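N utilization substance protein B homolog (PDB 1TZT) probably takes part in transcription antitermination, binding the boxA antiterminator sequence of ribosomal RNA operons to allow transcription of rRNA genes. Local coordinates at residues I30-L35 against D46-I51. Residues are numbered along the deposited sequence; the frame is centred on the assembly and turned at random.
Sequences ILEEIL and DARRYI. With SO4 (sulfate ion), chain C.
L31 leans on A47, R48 and I51 where helix 27-34 of the all-helical NusB fold packs nearly antiparallel against helix 41-56; over 30-34 and 46-51 the axes approach to 10.8 Å at 158°. The side chains of L31 and I51 run alongside each other, pointing opposite ways, with L31 CG resting 3.5 Å from I51 CG1. The CD1 branch of L31 also settles over the turn at A47, 3.6 Å from A47 O and near the backbone N of R48. One helical turn on, L35, where the helix gives way to loop, brings CD2 to the methyl of A47 (4.2 Å to CB), so that both leucines touch this small residue. Next to this apolar seam, the E32 chain lies roughly perpendicular to that of R48. R48 runs extended from CG to NE and presents the guanidinium side-on, while the bent E32 chain turns its carboxylate back to meet it. In this two-pronged salt bridge R48 NE gives to E32 OE2 (3.0 Å) and R48 NH1 to E32 OE1 (3.2 Å), each through the syn lone pair, both oxygens tilted from the guanidinium plane and the two flat groups 26° apart. A methionine in place of R48 would probably leave the E32 carboxylate without its charged mate and free to turn. I51 also reaches back to L27 and E28, extending the helix pairing. Beyond the bridge a sulfate, probably from the crystallisation liquor, is held by weak hydrogen bonds from R48 NH1, the shorter reaching O3 at 2.8 Å.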
loop_
_atom_site.group_PDB
_atom_site.type_symbol
_atom_site.label_atom_id
_atom_site.label_comp_id
_atom_site.label_asym_id
_atom_site.label_seq_id
_atom_site.Cartn_x
_atom_site.Cartn_y
_atom_site.Cartn_z
ATOM N N ILE A 30 7.185 13.405 -5.304
ATOM C CA ILE A 30 6.032 13.072 -6.131
ATOM C C ILE A 30 4.765 13.150 -5.280
ATOM O O ILE A 30 3.735 13.660 -5.726
ATOM C CB ILE A 30 6.184 11.662 -6.770
ATOM C CG1 ILE A 30 7.427 11.597 -7.671
ATOM C CG2 ILE A 30 4.935 11.301 -7.588
ATOM C CD1 ILE A 30 7.841 10.194 -8.052
ATOM N N LEU A 31 4.841 12.657 -4.048
ATOM C CA LEU A 31 3.702 12.747 -3.140
ATOM C C LEU A 31 3.233 14.194 -3.039
ATOM O O LEU A 31 2.058 14.475 -3.192
ATOM C CB LEU A 31 4.054 12.211 -1.749
ATOM C CG LEU A 31 2.963 11.537 -0.889
ATOM C CD1 LEU A 31 3.044 12.040 0.548
ATOM C CD2 LEU A 31 1.541 11.652 -1.410
ATOM N N GLU A 32 4.174 15.112 -2.835
ATOM C CA GLU A 32 3.849 16.525 -2.685
ATOM C C GLU A 32 3.256 17.150 -3.952
ATOM O O GLU A 32 2.603 18.181 -3.876
ATOM C CB GLU A 32 5.091 17.312 -2.250
ATOM C CG GLU A 32 5.664 16.898 -0.898
ATOM C CD GLU A 32 4.712 17.126 0.263
ATOM O OE1 GLU A 32 4.019 18.162 0.279
ATOM O OE2 GLU A 32 4.673 16.274 1.169
ATOM N N GLU A 33 3.505 16.537 -5.107
ATOM C CA GLU A 33 2.838 16.910 -6.357
ATOM C C GLU A 33 1.358 16.526 -6.355
ATOM O O GLU A 33 0.507 17.341 -6.705
ATOM C CB GLU A 33 3.508 16.231 -7.558
ATOM C CG GLU A 33 4.928 16.698 -7.847
ATOM C CD GLU A 33 5.589 15.892 -8.949
ATOM O OE1 GLU A 33 4.873 15.438 -9.872
ATOM O OE2 GLU A 33 6.823 15.709 -8.896
ATOM N N ILE A 34 1.064 15.280 -5.982
ATOM C CA ILE A 34 -0.317 14.785 -5.938
ATOM C C ILE A 34 -1.122 15.495 -4.860
ATOM O O ILE A 34 -2.306 15.763 -5.033
ATOM C CB ILE A 34 -0.358 13.251 -5.689
ATOM C CG1 ILE A 34 0.254 12.498 -6.868
ATOM C CG2 ILE A 34 -1.798 12.763 -5.469
ATOM C CD1 ILE A 34 1.507 11.772 -6.525
ATOM N N LEU A 35 -0.474 15.780 -3.740
ATOM C CA LEU A 35 -1.127 16.451 -2.632
ATOM C C LEU A 35 -1.289 17.926 -2.970
ATOM O O LEU A 35 -0.306 18.624 -3.192
ATOM C CB LEU A 35 -0.306 16.286 -1.356
ATOM C CG LEU A 35 -0.145 14.841 -0.887
ATOM C CD1 LEU A 35 0.749 14.780 0.342
ATOM C CD2 LEU A 35 -1.502 14.210 -0.606
ATOM N N ASP A 46 -1.165 12.151 7.090
ATOM C CA ASP A 46 -1.255 10.706 7.021
ATOM C C ASP A 46 -0.494 10.191 5.804
ATOM O O ASP A 46 0.314 9.284 5.914
ATOM C CB ASP A 46 -2.714 10.251 6.934
ATOM C CG ASP A 46 -3.463 10.406 8.249
ATOM O OD1 ASP A 46 -2.828 10.425 9.334
ATOM O OD2 ASP A 46 -4.710 10.496 8.282
ATOM N N ALA A 47 -0.742 10.800 4.650
ATOM C CA ALA A 47 -0.102 10.394 3.411
ATOM C C ALA A 47 1.406 10.498 3.504
ATOM O O ALA A 47 2.123 9.629 3.035
ATOM C CB ALA A 47 -0.629 11.226 2.230
ATOM N N ARG A 48 1.892 11.588 4.092
ATOM C CA ARG A 48 3.321 11.752 4.337
ATOM C C ARG A 48 3.926 10.680 5.245
ATOM O O ARG A 48 5.009 10.179 4.966
ATOM C CB ARG A 48 3.590 13.116 4.954
ATOM C CG ARG A 48 3.496 14.243 3.971
ATOM C CD ARG A 48 3.335 15.603 4.602
ATOM N NE ARG A 48 2.985 16.589 3.584
ATOM C CZ ARG A 48 2.412 17.754 3.825
ATOM N NH1 ARG A 48 2.135 18.556 2.807
ATOM N NH2 ARG A 48 2.118 18.131 5.065
ATOM N N ARG A 49 3.234 10.337 6.331
ATOM C CA ARG A 49 3.662 9.237 7.197
ATOM C C ARG A 49 3.753 7.922 6.430
ATOM O O ARG A 49 4.698 7.159 6.594
ATOM C CB ARG A 49 2.690 9.051 8.362
ATOM C CG ARG A 49 3.159 8.030 9.397
ATOM C CD ARG A 49 2.231 7.885 10.597
ATOM N NE ARG A 49 0.882 7.461 10.206
ATOM C CZ ARG A 49 -0.156 8.278 10.020
ATOM N NH1 ARG A 49 -1.336 7.777 9.665
ATOM N NH2 ARG A 49 -0.033 9.588 10.220
ATOM N N TYR A 50 2.744 7.647 5.614
ATOM C CA TYR A 50 2.697 6.412 4.846
ATOM C C TYR A 50 3.910 6.306 3.933
ATOM O O TYR A 50 4.560 5.267 3.869
ATOM C CB TYR A 50 1.430 6.370 3.992
ATOM C CG TYR A 50 0.221 5.716 4.633
ATOM C CD1 TYR A 50 -0.362 6.254 5.779
ATOM C CD2 TYR A 50 -0.369 4.575 4.074
ATOM C CE1 TYR A 50 -1.495 5.674 6.365
ATOM C CE2 TYR A 50 -1.473 3.987 4.655
ATOM C CZ TYR A 50 -2.036 4.522 5.812
ATOM O OH TYR A 50 -3.171 3.910 6.359
ATOM N N ILE A 51 4.212 7.394 3.233
ATOM C CA ILE A 51 5.309 7.402 2.262
ATOM C C ILE A 51 6.663 7.278 2.939
ATOM O O ILE A 51 7.520 6.542 2.461
ATOM C CB ILE A 51 5.225 8.654 1.354
ATOM C CG1 ILE A 51 4.174 8.449 0.268
ATOM C CG2 ILE A 51 6.585 9.002 0.728
ATOM C CD1 ILE A 51 4.408 7.272 -0.618
HETATM S S SO4 C . 1.552 22.007 3.043
HETATM O O1 SO4 C . 1.984 23.302 2.514
HETATM O O2 SO4 C . 0.786 21.322 2.000
HETATM O O3 SO4 C . 2.733 21.228 3.417
HETATM O O4 SO4 C . 0.715 22.196 4.225
#